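Local coordinates for STING-associated CdnE c-di-GMP synthase (Flavobacteriaceae, PDB 6WT8), which synthesises the cyclic dinucleotide c-di-GMP, probably from two GTP molecules, and probably as the signal for an associated bacterial STING receptor in CBASS anti-phage defence, at residues R13-P18 and I263-P268; N112-F117 and G152-D157; K141-N146 and V206-T211; C285-V290 and K316-N321. One frame throughout, in Å; residues are numbered along the deposited sequence.

Contact 1 of 4, residues R13-P18 and I263-P268; sequences RERSNP and IKYDCP
Arg15 and Asp266 reach for each other with CG set beside the backbone N in both residues (chi1 -68° in Arg15), and a bend at chi3 of Arg15 turns its guanidinium end-on to the carboxylate. Two nitrogens then grip two oxygens. Arg15 NH2 donates to Asp266 OD2 at 2.9 Å in a nearly straight bond, with that oxygen lying in the guanidinium plane but approached from above the carboxylate plane. The second bond, from Arg15 NH1 to Asp266 OD1 at 2.8 Å, is more bent and meets the oxygen on its syn side. The two flat groups are twisted by 48°, so this bidentate salt bridge is not coplanar.

Tyr265 comes alongside from the preceding helical position. Its CD1 covers one face of the guanidinium toward the rim, 3.4 Å from Arg15 NH1, while Tyr265 CE1 lies 3.7 Å from Arg15 CD. Ring and guanidinium planes are 50° apart, too steep for a parallel stack.

Arg15 NH2 also donates to Asn262 OD1, and Asp266 OD2 receives a weak hydrogen bond from Tyr50 OH, so both charged groups have further polar partners. Leu100 packs on the arginine side chain. The result is a helix-to-helix salt bridge, joining helix 5-16 near its C-terminal end to the last part of helix 253-266 in the largely helical part of this CD-NTase.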
loop_
_atom_site.group_PDB
_atom_site.type_symbol
_atom_site.label_atom_id
_atom_site.label_comp_id
_atom_site.label_asym_id
_atom_site.label_seq_id
_atom_site.Cartn_x
_atom_site.Cartn_y
_atom_site.Cartn_z
ATOM N N ARG A 13 18.155 -6.623 -8.499
ATOM C CA ARG A 13 19.206 -5.879 -7.815
ATOM C C ARG A 13 19.250 -4.433 -8.250
ATOM O O ARG A 13 19.448 -3.531 -7.417
ATOM C CB ARG A 13 20.550 -6.551 -8.090
ATOM C CG ARG A 13 20.655 -7.759 -7.211
ATOM C CD ARG A 13 21.892 -8.586 -7.519
ATOM N NE ARG A 13 22.046 -9.605 -6.480
ATOM C CZ ARG A 13 23.202 -10.194 -6.165
ATOM N NH1 ARG A 13 24.311 -9.885 -6.811
ATOM N NH2 ARG A 13 23.236 -11.066 -5.178
ATOM N N GLU A 14 19.138 -4.187 -9.552
ATOM C CA GLU A 14 19.226 -2.801 -10.005
ATOM C C GLU A 14 18.092 -1.982 -9.423
ATOM O O GLU A 14 18.263 -0.799 -9.104
ATOM C CB GLU A 14 19.175 -2.748 -11.533
ATOM C CG GLU A 14 19.511 -1.323 -12.068
ATOM C CD GLU A 14 20.759 -0.692 -11.396
ATOM O OE1 GLU A 14 21.839 -1.350 -11.372
ATOM O OE2 GLU A 14 20.656 0.461 -10.882
ATOM N N ARG A 15 16.923 -2.606 -9.249
ATOM C CA ARG A 15 15.766 -1.888 -8.721
ATOM C C ARG A 15 15.830 -1.712 -7.216
ATOM O O ARG A 15 15.316 -0.721 -6.680
ATOM C CB ARG A 15 14.485 -2.679 -9.062
ATOM C CG ARG A 15 14.171 -2.702 -10.536
ATOM C CD ARG A 15 12.810 -3.340 -10.845
ATOM N NE ARG A 15 12.621 -4.712 -10.377
ATOM C CZ ARG A 15 12.589 -5.789 -11.167
ATOM N NH1 ARG A 15 12.870 -5.694 -12.485
ATOM N NH2 ARG A 15 12.297 -6.960 -10.659
ATOM N N SER A 16 16.404 -2.687 -6.525
ATOM C CA SER A 16 16.228 -2.863 -5.093
ATOM C C SER A 16 17.476 -2.591 -4.271
ATOM O O SER A 16 17.380 -2.088 -3.155
ATOM C CB SER A 16 15.796 -4.304 -4.782
ATOM O OG SER A 16 14.503 -4.590 -5.274
ATOM N N ASN A 17 18.643 -3.000 -4.751
ATOM C CA ASN A 17 19.827 -2.955 -3.888
ATOM C C ASN A 17 21.052 -2.982 -4.788
ATOM O O ASN A 17 21.855 -3.951 -4.738
ATOM C CB ASN A 17 19.791 -4.148 -2.924
ATOM C CG ASN A 17 20.951 -4.143 -1.933
ATOM O OD1 ASN A 17 21.586 -3.112 -1.707
ATOM N ND2 ASN A 17 21.229 -5.294 -1.347
ATOM N N PRO A 18 21.262 -1.944 -5.603
ATOM C CA PRO A 18 22.348 -2.011 -6.587
ATOM C C PRO A 18 23.723 -2.071 -5.967
ATOM O O PRO A 18 24.646 -2.552 -6.627
ATOM C CB PRO A 18 22.169 -0.720 -7.413
ATOM C CG PRO A 18 21.387 0.190 -6.513
ATOM C CD PRO A 18 20.433 -0.741 -5.798
ATOM N N ILE A 263 7.429 -10.425 -9.665
ATOM C CA ILE A 263 7.070 -11.324 -10.775
ATOM C C ILE A 263 6.258 -10.562 -11.813
ATOM O O ILE A 263 6.496 -10.683 -13.015
ATOM C CB ILE A 263 6.274 -12.538 -10.264
ATOM C CG1 ILE A 263 7.106 -13.395 -9.318
ATOM C CG2 ILE A 263 5.707 -13.396 -11.412
ATOM C CD1 ILE A 263 8.463 -13.704 -9.746
ATOM N N LYS A 264 5.287 -9.755 -11.360
ATOM C CA LYS A 264 4.488 -9.015 -12.342
ATOM C C LYS A 264 5.358 -8.048 -13.161
ATOM O O LYS A 264 5.196 -7.895 -14.402
ATOM C CB LYS A 264 3.365 -8.244 -11.622
ATOM C CG LYS A 264 2.327 -7.749 -12.650
ATOM C CD LYS A 264 1.047 -7.232 -11.928
ATOM C CE LYS A 264 1.307 -5.904 -11.211
ATOM N NZ LYS A 264 1.197 -4.706 -12.155
ATOM N N TYR A 265 6.290 -7.383 -12.485
ATOM C CA TYR A 265 7.116 -6.368 -13.106
ATOM C C TYR A 265 7.972 -6.970 -14.208
ATOM O O TYR A 265 8.063 -6.404 -15.292
ATOM C CB TYR A 265 7.970 -5.682 -12.022
ATOM C CG TYR A 265 8.619 -4.393 -12.492
ATOM C CD1 TYR A 265 9.834 -4.391 -13.185
ATOM C CD2 TYR A 265 8.005 -3.174 -12.215
ATOM C CE1 TYR A 265 10.396 -3.181 -13.598
ATOM C CE2 TYR A 265 8.587 -1.947 -12.614
ATOM C CZ TYR A 265 9.768 -1.989 -13.294
ATOM O OH TYR A 265 10.323 -0.788 -13.730
ATOM N N ASP A 266 8.502 -8.177 -13.972
ATOM C CA ASP A 266 9.406 -8.845 -14.910
ATOM C C ASP A 266 8.672 -9.712 -15.917
ATOM O O ASP A 266 9.300 -10.236 -16.847
ATOM C CB ASP A 266 10.407 -9.689 -14.103
ATOM C CG ASP A 266 11.499 -8.829 -13.435
ATOM O OD1 ASP A 266 11.810 -7.792 -13.987
ATOM O OD2 ASP A 266 11.972 -9.251 -12.359
ATOM N N CYS A 267 7.365 -9.841 -15.802
ATOM C CA CYS A 267 6.621 -10.671 -16.754
ATOM C C CYS A 267 6.357 -9.922 -18.064
ATOM O O CYS A 267 5.655 -8.898 -18.060
ATOM C CB CYS A 267 5.298 -11.086 -16.128
ATOM S SG CYS A 267 4.320 -12.146 -17.235
ATOM N N PRO A 268 6.849 -10.403 -19.203
ATOM C CA PRO A 268 6.698 -9.630 -20.435
ATOM C C PRO A 268 5.286 -9.643 -20.996
ATOM O O PRO A 268 4.961 -8.804 -21.856
ATOM C CB PRO A 268 7.701 -10.294 -21.381
ATOM C CG PRO A 268 7.773 -11.727 -20.876
ATOM C CD PRO A 268 7.664 -11.609 -19.358
#

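Contact 2 of 4, residues N112-F117 and G152-D157; sequences NKSSEF and GNQIDD
Ser114 and Gln154 meet where the first turn of helix 154-172 lies against strand 114-117, which pairs with strand 192-204 in the mixed sheet of this nucleotidyltransferase-like enzyme. The polar contact across the two segments is slight: Ser114 OG gives a weak hydrogen bond to Gln154 OE1 at 3.0 Å. The same amide oxygen has a stronger partner in Thr201 OG1 on strand 192-204, and Gln154 NE2 donates to Thr111 OG1, so both ends of the amide are held by the sheet. CG of Gln154 stands anti to the backbone N (chi1 170°), and a bend at chi2 turns the amide toward Ser114.

Van der Waals contact is supplied by Glu116, whose side chain also bends at chi2 and brings OE2 to 4.0 Å from Gln154 CG. Its carboxylate and the amide are turned 56° against each other. With Gln154 cut back to alanine, Thr201 and Thr111 would probably lose their amide partner and a gap would open beside Ser114.

Local bonds and a cap lie within each segment. Ser115, with its CB directed away from the helix, turns its OG to Glu116 O at 2.8 Å. Asn153 is the N-cap of helix 154-172: its OD1 accepts from Asp156 N at 2.9 Å, with the donor tilted 33° from the amide carbonyl plane.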
loop_
_atom_site.group_PDB
_atom_site.type_symbol
_atom_site.label_atom_id
_atom_site.label_comp_id
_atom_site.label_asym_id
_atom_site.label_seq_id
_atom_site.Cartn_x
_atom_site.Cartn_y
_atom_site.Cartn_z
ATOM N N ASN A 112 -8.057 20.193 9.391
ATOM C CA ASN A 112 -8.494 19.496 10.608
ATOM C C ASN A 112 -9.502 20.311 11.419
ATOM O O ASN A 112 -9.757 19.945 12.575
ATOM C CB ASN A 112 -7.281 19.109 11.486
ATOM C CG ASN A 112 -6.502 20.334 11.981
ATOM O OD1 ASN A 112 -6.962 21.480 11.847
ATOM N ND2 ASN A 112 -5.326 20.094 12.557
ATOM N N LYS A 113 -10.051 21.373 10.850
ATOM C CA LYS A 113 -11.085 22.220 11.459
ATOM C C LYS A 113 -12.494 21.730 11.215
ATOM O O LYS A 113 -13.420 22.124 11.944
ATOM C CB LYS A 113 -11.073 23.612 10.857
ATOM C CG LYS A 113 -9.818 24.366 11.006
ATOM C CD LYS A 113 -9.488 24.507 12.445
ATOM C CE LYS A 113 -8.781 25.822 12.670
ATOM N NZ LYS A 113 -7.846 25.634 13.812
ATOM N N SER A 114 -12.691 21.048 10.095
ATOM C CA SER A 114 -13.984 20.518 9.701
ATOM C C SER A 114 -13.709 19.233 8.958
ATOM O O SER A 114 -12.592 19.000 8.487
ATOM C CB SER A 114 -14.761 21.493 8.812
ATOM O OG SER A 114 -14.020 21.768 7.640
ATOM N N SER A 115 -14.697 18.357 8.957
ATOM C CA SER A 115 -14.547 17.069 8.323
ATOM C C SER A 115 -15.816 16.762 7.544
ATOM O O SER A 115 -16.906 17.191 7.904
ATOM C CB SER A 115 -14.294 15.991 9.368
ATOM O OG SER A 115 -14.141 14.728 8.766
ATOM N N GLU A 116 -15.662 15.990 6.495
ATOM C CA GLU A 116 -16.804 15.355 5.868
ATOM C C GLU A 116 -17.175 14.122 6.693
ATOM O O GLU A 116 -16.331 13.564 7.401
ATOM C CB GLU A 116 -16.436 14.960 4.442
ATOM C CG GLU A 116 -16.012 16.167 3.543
ATOM C CD GLU A 116 -17.140 17.125 3.358
ATOM O OE1 GLU A 116 -18.232 16.668 3.004
ATOM O OE2 GLU A 116 -16.931 18.332 3.581
ATOM N N PHE A 117 -18.431 13.690 6.606
ATOM C CA PHE A 117 -18.801 12.467 7.338
ATOM C C PHE A 117 -20.085 11.886 6.758
ATOM O O PHE A 117 -20.824 12.567 6.042
ATOM C CB PHE A 117 -18.955 12.713 8.858
ATOM C CG PHE A 117 -20.111 13.602 9.239
ATOM C CD1 PHE A 117 -20.009 14.973 9.139
ATOM C CD2 PHE A 117 -21.284 13.052 9.745
ATOM C CE1 PHE A 117 -21.069 15.801 9.504
ATOM C CE2 PHE A 117 -22.354 13.862 10.129
ATOM C CZ PHE A 117 -22.257 15.239 10.000
ATOM N N GLY A 152 -16.328 28.263 8.841
ATOM C CA GLY A 152 -15.601 28.700 7.658
ATOM C C GLY A 152 -16.101 28.044 6.384
ATOM O O GLY A 152 -17.268 27.655 6.268
ATOM N N ASN A 153 -15.204 27.908 5.409
ATOM C CA ASN A 153 -15.549 27.298 4.128
ATOM C C ASN A 153 -14.542 26.182 3.852
ATOM O O ASN A 153 -13.370 26.466 3.612
ATOM C CB ASN A 153 -15.550 28.364 3.019
ATOM C CG ASN A 153 -16.113 27.856 1.696
ATOM O OD1 ASN A 153 -15.572 26.928 1.093
ATOM N ND2 ASN A 153 -17.187 28.497 1.216
ATOM N N GLN A 154 -15.003 24.926 3.876
ATOM C CA GLN A 154 -14.125 23.761 3.706
ATOM C C GLN A 154 -13.336 23.820 2.395
ATOM O O GLN A 154 -12.116 23.592 2.376
ATOM C CB GLN A 154 -14.966 22.481 3.763
ATOM C CG GLN A 154 -14.225 21.214 3.361
ATOM C CD GLN A 154 -13.273 20.733 4.434
ATOM O OE1 GLN A 154 -13.651 19.902 5.286
ATOM N NE2 GLN A 154 -12.023 21.260 4.413
ATOM N N ILE A 155 -14.028 24.044 1.274
ATOM C CA ILE A 155 -13.347 24.047 -0.018
ATOM C C ILE A 155 -12.389 25.225 -0.118
ATOM O O ILE A 155 -11.272 25.113 -0.673
ATOM C CB ILE A 155 -14.375 24.059 -1.168
ATOM C CG1 ILE A 155 -14.960 22.669 -1.329
ATOM C CG2 ILE A 155 -13.698 24.451 -2.500
ATOM C CD1 ILE A 155 -13.914 21.655 -1.887
ATOM N N ASP A 156 -12.807 26.390 0.390
ATOM C CA ASP A 156 -11.937 27.551 0.365
ATOM C C ASP A 156 -10.681 27.309 1.188
ATOM O O ASP A 156 -9.599 27.763 0.821
ATOM C CB ASP A 156 -12.677 28.782 0.878
ATOM C CG ASP A 156 -13.533 29.430 -0.194
ATOM O OD1 ASP A 156 -13.183 29.303 -1.393
ATOM O OD2 ASP A 156 -14.556 30.060 0.162
ATOM N N ASP A 157 -10.815 26.615 2.321
ATOM C CA ASP A 157 -9.629 26.281 3.123
ATOM C C ASP A 157 -8.692 25.343 2.391
ATOM O O ASP A 157 -7.483 25.449 2.548
ATOM C CB ASP A 157 -10.045 25.657 4.436
ATOM C CG ASP A 157 -10.579 26.687 5.422
ATOM O OD1 ASP A 157 -10.381 27.910 5.205
ATOM O OD2 ASP A 157 -11.148 26.236 6.432
#

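Contact 3 of 4, residues K141-N146 and V206-T211; sequences KKHKEN and VDFMKT
His143 lays one face of its imidazole against Met209, a selenomethionine, in helix-helix packing of the CD-NTase fold, where helix 134-146 meets helix 206-211 just after strand 192-204 of the mixed sheet. Met209 CG stands over the centre of the ring, 3.9 Å from its centroid and 9° off the normal, a CH-pi contact. With CG beside the backbone N (chi1 -66°), the Met209 chain runs obliquely across the imidazole and then bends at chi3, leaving SE in an oblique sulfur-aromatic position 4.6 Å from the ring centroid. Phe208 crosses His143 at about a right angle; its CE2 comes to 3.8 Å from His143 CE1, with the ring planes 63° apart. The imidazole's turn is also fixed by polar contact, since His143 NE2 is hydrogen-bonded to Asn212 OD1. Replacing His143 by alanine would probably uncover Met209 CG and deprive Asn212 of this partner. Leu122 and Leu140 also touch Met209. On the other side of NE2 from CE1, His143 CD2 approaches Met209 O to 3.4 Å.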
loop_
_atom_site.group_PDB
_atom_site.type_symbol
_atom_site.label_atom_id
_atom_site.label_comp_id
_atom_site.label_asym_id
_atom_site.label_seq_id
_atom_site.Cartn_x
_atom_site.Cartn_y
_atom_site.Cartn_z
ATOM N N LYS A 141 -22.439 8.483 19.694
ATOM C CA LYS A 141 -23.179 9.565 20.334
ATOM C C LYS A 141 -22.297 10.796 20.463
ATOM O O LYS A 141 -22.752 11.929 20.221
ATOM C CB LYS A 141 -23.703 9.099 21.702
ATOM C CG LYS A 141 -24.650 10.077 22.365
ATOM C CD LYS A 141 -25.242 9.498 23.656
ATOM C CE LYS A 141 -24.201 9.410 24.765
ATOM N NZ LYS A 141 -24.748 8.791 26.002
ATOM N N LYS A 142 -21.017 10.597 20.791
ATOM C CA LYS A 142 -20.136 11.759 20.935
ATOM C C LYS A 142 -19.913 12.450 19.600
ATOM O O LYS A 142 -19.830 13.681 19.544
ATOM C CB LYS A 142 -18.805 11.359 21.564
ATOM C CG LYS A 142 -18.894 10.993 23.019
ATOM C CD LYS A 142 -17.518 10.595 23.574
ATOM C CE LYS A 142 -17.607 10.153 25.043
ATOM N NZ LYS A 142 -16.416 10.560 25.863
ATOM N N HIS A 143 -19.798 11.686 18.502
ATOM C CA HIS A 143 -19.676 12.319 17.190
ATOM C C HIS A 143 -20.912 13.122 16.847
ATOM O O HIS A 143 -20.809 14.248 16.334
ATOM C CB HIS A 143 -19.404 11.269 16.106
ATOM C CG HIS A 143 -17.992 10.806 16.098
ATOM N ND1 HIS A 143 -16.963 11.559 15.559
ATOM C CD2 HIS A 143 -17.423 9.679 16.585
ATOM C CE1 HIS A 143 -15.825 10.914 15.720
ATOM N NE2 HIS A 143 -16.074 9.784 16.366
ATOM N N LYS A 144 -22.091 12.561 17.110
ATOM C CA LYS A 144 -23.326 13.303 16.912
ATOM C C LYS A 144 -23.380 14.550 17.800
ATOM O O LYS A 144 -23.769 15.630 17.340
ATOM C CB LYS A 144 -24.508 12.380 17.192
ATOM C CG LYS A 144 -25.854 13.077 17.202
ATOM C CD LYS A 144 -26.339 13.290 15.797
ATOM C CE LYS A 144 -27.713 13.941 15.839
ATOM N NZ LYS A 144 -28.708 13.097 16.565
ATOM N N GLU A 145 -23.007 14.419 19.085
ATOM C CA GLU A 145 -23.141 15.540 20.028
ATOM C C GLU A 145 -22.161 16.670 19.723
ATOM O O GLU A 145 -22.473 17.842 19.944
ATOM C CB GLU A 145 -22.923 15.068 21.466
ATOM C CG GLU A 145 -24.083 14.287 22.095
ATOM C CD GLU A 145 -23.677 13.547 23.371
ATOM O OE1 GLU A 145 -24.552 12.899 24.005
ATOM O OE2 GLU A 145 -22.480 13.604 23.734
ATOM N N ASN A 146 -20.962 16.347 19.252
ATOM C CA ASN A 146 -19.948 17.373 19.045
ATOM C C ASN A 146 -20.038 18.063 17.690
ATOM O O ASN A 146 -19.357 19.070 17.489
ATOM C CB ASN A 146 -18.554 16.778 19.229
ATOM C CG ASN A 146 -18.219 16.564 20.679
ATOM O OD1 ASN A 146 -18.736 17.261 21.550
ATOM N ND2 ASN A 146 -17.361 15.593 20.954
ATOM N N VAL A 206 -19.005 5.580 9.178
ATOM C CA VAL A 206 -19.661 4.981 10.337
ATOM C C VAL A 206 -18.700 4.073 11.100
ATOM O O VAL A 206 -18.673 4.099 12.343
ATOM C CB VAL A 206 -20.919 4.220 9.901
ATOM C CG1 VAL A 206 -21.509 3.501 11.133
ATOM C CG2 VAL A 206 -21.925 5.213 9.269
ATOM N N ASP A 207 -17.889 3.277 10.391
ATOM C CA ASP A 207 -16.968 2.399 11.117
ATOM C C ASP A 207 -15.928 3.198 11.911
ATOM O O ASP A 207 -15.565 2.810 13.045
ATOM C CB ASP A 207 -16.307 1.422 10.142
ATOM C CG ASP A 207 -17.216 0.243 9.786
ATOM O OD1 ASP A 207 -18.192 -0.057 10.526
ATOM O OD2 ASP A 207 -16.939 -0.373 8.745
ATOM N N PHE A 208 -15.435 4.300 11.348
ATOM C CA PHE A 208 -14.585 5.184 12.138
ATOM C C PHE A 208 -15.347 5.740 13.350
ATOM O O PHE A 208 -14.824 5.762 14.470
ATOM C CB PHE A 208 -14.035 6.353 11.298
ATOM C CG PHE A 208 -13.329 7.351 12.151
ATOM C CD1 PHE A 208 -12.103 7.014 12.735
ATOM C CD2 PHE A 208 -13.899 8.569 12.418
ATOM C CE1 PHE A 208 -11.471 7.894 13.588
ATOM C CE2 PHE A 208 -13.281 9.485 13.237
ATOM C CZ PHE A 208 -12.056 9.158 13.834
HETATM N N MSE A 209 -16.561 6.231 13.140
HETATM C CA MSE A 209 -17.260 6.909 14.224
HETATM C C MSE A 209 -17.661 5.910 15.311
HETATM O O MSE A 209 -17.810 6.282 16.478
HETATM C CB MSE A 209 -18.453 7.691 13.662
HETATM C CG MSE A 209 -17.932 8.868 12.743
HETATM SE SE MSE A 209 -19.422 10.042 12.301
HETATM C CE MSE A 209 -20.177 9.090 10.826
ATOM N N LYS A 210 -17.757 4.616 14.960
ATOM C CA LYS A 210 -18.029 3.584 15.987
ATOM C C LYS A 210 -16.820 3.256 16.864
ATOM O O LYS A 210 -17.002 2.726 17.967
ATOM C CB LYS A 210 -18.481 2.261 15.336
ATOM C CG LYS A 210 -19.877 2.252 14.760
ATOM C CD LYS A 210 -20.181 0.920 14.022
ATOM C CE LYS A 210 -21.687 0.868 13.697
ATOM N NZ LYS A 210 -22.150 -0.287 12.849
ATOM N N THR A 211 -15.598 3.484 16.380
ATOM C CA THR A 211 -14.396 2.931 16.992
ATOM C C THR A 211 -13.391 3.982 17.415
ATOM O O THR A 211 -12.607 3.719 18.339
ATOM C CB THR A 211 -13.660 2.003 16.001
ATOM O OG1 THR A 211 -13.319 2.720 14.791
ATOM C CG2 THR A 211 -14.499 0.807 15.629
#

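Contact 4 of 4, residues C285-V290 and K316-N321; sequences CYNIDV and KSYRDN
Tyr318 points its phenol at the end of helix 278-287, where Asn287 faces it. From CB, the CG of Tyr318 stands anti to the backbone N (chi1 -179°), which carries the ring out from helix 316-320 toward Asn287. The first ring atom to approach the other segment is CZ, with Tyr318 CZ 3.8 Å from Asn287 OD1. At the tip, Tyr318 OH comes to 3.2 Å from the same amide oxygen; the ring and amide planes are turned 42° from each other. The firmer link runs through a water in the plane of the ring at its edge. This water donates both to Tyr318 OH at 2.7 Å and to Asn287 O at 2.9 Å, bridging the phenol to the backbone carbonyl.

Tyr318 OH is also hydrogen-bonded to Glu308 OE2, so the hydroxyl is bonded to both the water and Glu308. The contact lies at the surface, where the C-terminal end of helix 278-287 meets helix 316-320, with Glu308 of helix 300-314 touching Asn287 as well.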
loop_
_atom_site.group_PDB
_atom_site.type_symbol
_atom_site.label_atom_id
_atom_site.label_comp_id
_atom_site.label_asym_id
_atom_site.label_seq_id
_atom_site.Cartn_x
_atom_site.Cartn_y
_atom_site.Cartn_z
ATOM N N CYS A 285 -2.990 -11.175 -1.514
ATOM C CA CYS A 285 -2.130 -11.786 -0.481
ATOM C C CYS A 285 -2.752 -11.690 0.899
ATOM O O CYS A 285 -2.668 -12.642 1.689
ATOM C CB CYS A 285 -0.748 -11.159 -0.501
ATOM S SG CYS A 285 0.181 -11.515 -2.019
ATOM N N TYR A 286 -3.383 -10.559 1.197
ATOM C CA TYR A 286 -3.990 -10.324 2.497
ATOM C C TYR A 286 -5.134 -11.295 2.732
ATOM O O TYR A 286 -5.476 -11.603 3.887
ATOM C CB TYR A 286 -4.467 -8.854 2.526
ATOM C CG TYR A 286 -5.078 -8.398 3.822
ATOM C CD1 TYR A 286 -4.309 -7.927 4.836
ATOM C CD2 TYR A 286 -6.452 -8.434 3.992
ATOM C CE1 TYR A 286 -4.901 -7.495 6.018
ATOM C CE2 TYR A 286 -7.060 -8.003 5.179
ATOM C CZ TYR A 286 -6.250 -7.548 6.190
ATOM O OH TYR A 286 -6.812 -7.117 7.370
ATOM N N ASN A 287 -5.789 -11.744 1.651
ATOM C CA ASN A 287 -6.949 -12.593 1.835
ATOM C C ASN A 287 -6.556 -14.051 2.153
ATOM O O ASN A 287 -7.421 -14.834 2.571
ATOM C CB ASN A 287 -7.818 -12.457 0.576
ATOM C CG ASN A 287 -9.027 -13.363 0.583
ATOM O OD1 ASN A 287 -9.109 -14.282 -0.233
ATOM N ND2 ASN A 287 -9.903 -13.137 1.496
ATOM N N ILE A 288 -5.282 -14.432 1.971
ATOM C CA ILE A 288 -4.873 -15.805 2.252
ATOM C C ILE A 288 -4.941 -16.048 3.761
ATOM O O ILE A 288 -4.525 -15.209 4.566
ATOM C CB ILE A 288 -3.459 -16.071 1.679
ATOM C CG1 ILE A 288 -3.484 -15.938 0.147
ATOM C CG2 ILE A 288 -2.959 -17.489 2.019
ATOM C CD1 ILE A 288 -2.127 -16.020 -0.563
ATOM N N ASP A 289 -5.449 -17.221 4.154
ATOM C CA ASP A 289 -5.602 -17.559 5.567
ATOM C C ASP A 289 -4.219 -17.723 6.169
ATOM O O ASP A 289 -3.449 -18.552 5.680
ATOM C CB ASP A 289 -6.405 -18.865 5.675
ATOM C CG ASP A 289 -6.567 -19.386 7.126
ATOM O OD1 ASP A 289 -5.981 -18.874 8.129
ATOM O OD2 ASP A 289 -7.324 -20.381 7.253
ATOM N N VAL A 290 -3.894 -16.946 7.228
ATOM C CA VAL A 290 -2.526 -16.995 7.746
ATOM C C VAL A 290 -2.141 -18.382 8.218
ATOM O O VAL A 290 -0.956 -18.730 8.197
ATOM C CB VAL A 290 -2.257 -16.009 8.897
ATOM C CG1 VAL A 290 -2.214 -14.588 8.382
ATOM C CG2 VAL A 290 -3.238 -16.235 10.093
ATOM N N LYS A 316 -15.407 -19.242 -9.189
ATOM C CA LYS A 316 -16.051 -17.937 -9.356
ATOM C C LYS A 316 -16.557 -17.393 -8.027
ATOM O O LYS A 316 -16.314 -16.231 -7.718
ATOM C CB LYS A 316 -17.225 -18.034 -10.373
ATOM C CG LYS A 316 -17.910 -16.670 -10.603
ATOM C CD LYS A 316 -19.089 -16.885 -11.555
ATOM C CE LYS A 316 -19.734 -15.604 -12.070
ATOM N NZ LYS A 316 -19.514 -14.425 -11.235
ATOM N N SER A 317 -17.285 -18.196 -7.224
ATOM C CA SER A 317 -17.828 -17.624 -5.981
ATOM C C SER A 317 -16.715 -17.185 -5.041
ATOM O O SER A 317 -16.832 -16.149 -4.363
ATOM C CB SER A 317 -18.780 -18.612 -5.277
ATOM O OG SER A 317 -18.097 -19.775 -4.856
ATOM N N TYR A 318 -15.608 -17.930 -5.012
ATOM C CA TYR A 318 -14.456 -17.518 -4.218
ATOM C C TYR A 318 -13.901 -16.187 -4.715
ATOM O O TYR A 318 -13.681 -15.248 -3.929
ATOM C CB TYR A 318 -13.380 -18.599 -4.289
ATOM C CG TYR A 318 -12.167 -18.264 -3.484
ATOM C CD1 TYR A 318 -12.235 -18.213 -2.103
ATOM C CD2 TYR A 318 -10.969 -17.955 -4.086
ATOM C CE1 TYR A 318 -11.118 -17.875 -1.348
ATOM C CE2 TYR A 318 -9.859 -17.627 -3.347
ATOM C CZ TYR A 318 -9.943 -17.594 -1.989
ATOM O OH TYR A 318 -8.827 -17.265 -1.272
ATOM N N ARG A 319 -13.637 -16.074 -6.026
ATOM C CA ARG A 319 -12.995 -14.829 -6.439
ATOM C C ARG A 319 -13.943 -13.654 -6.292
ATOM O O ARG A 319 -13.505 -12.545 -5.949
ATOM C CB ARG A 319 -12.467 -14.961 -7.865
ATOM C CG ARG A 319 -13.237 -14.335 -8.940
ATOM C CD ARG A 319 -12.565 -14.543 -10.315
ATOM N NE ARG A 319 -13.631 -14.915 -11.224
ATOM C CZ ARG A 319 -13.816 -16.105 -11.793
ATOM N NH1 ARG A 319 -12.991 -17.128 -11.613
ATOM N NH2 ARG A 319 -14.881 -16.275 -12.555
ATOM N N ASP A 320 -15.240 -13.891 -6.453
ATOM C CA ASP A 320 -16.187 -12.791 -6.419
ATOM C C ASP A 320 -16.324 -12.181 -5.035
ATOM O O ASP A 320 -16.869 -11.069 -4.914
ATOM C CB ASP A 320 -17.550 -13.279 -6.896
ATOM C CG ASP A 320 -17.634 -13.353 -8.393
ATOM O OD1 ASP A 320 -16.704 -12.873 -9.085
ATOM O OD2 ASP A 320 -18.630 -13.931 -8.881
ATOM N N ASN A 321 -15.849 -12.848 -3.989
ATOM C CA ASN A 321 -16.036 -12.334 -2.642
ATOM C C ASN A 321 -14.745 -11.833 -1.997
ATOM O O ASN A 321 -14.745 -11.486 -0.815
ATOM C CB ASN A 321 -16.712 -13.427 -1.797
ATOM C CG ASN A 321 -18.202 -13.525 -2.121
ATOM O OD1 ASN A 321 -18.993 -12.695 -1.668
ATOM N ND2 ASN A 321 -18.568 -14.464 -2.989
HETATM O O HOH W 1 -8.562 -17.279 1.400
#

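From the N terminus, helix 5-16 opens the longest loop: contact 1 closes it 245 residues later on helix 253-266. Nested inside, contact 2 closes a loop of 34 residues and contact 3 one of 59, both across the chain's centre from contact 1. They cross, so the parts of the chain that carry strand 114-117 and helices 134-146, 154-172 and 206-211 alternate in sequence; Phe117 CD2 and Met209 CE join them at 4.3 Å. Contact 4 follows in series after contact 1 closes, tying helix 278-287 to helix 316-320 across 25 residues that include helix 300-314. Its nearest atoms are about 10 Å from those of contact 1, and helices 253-266 and 278-287 are consecutive.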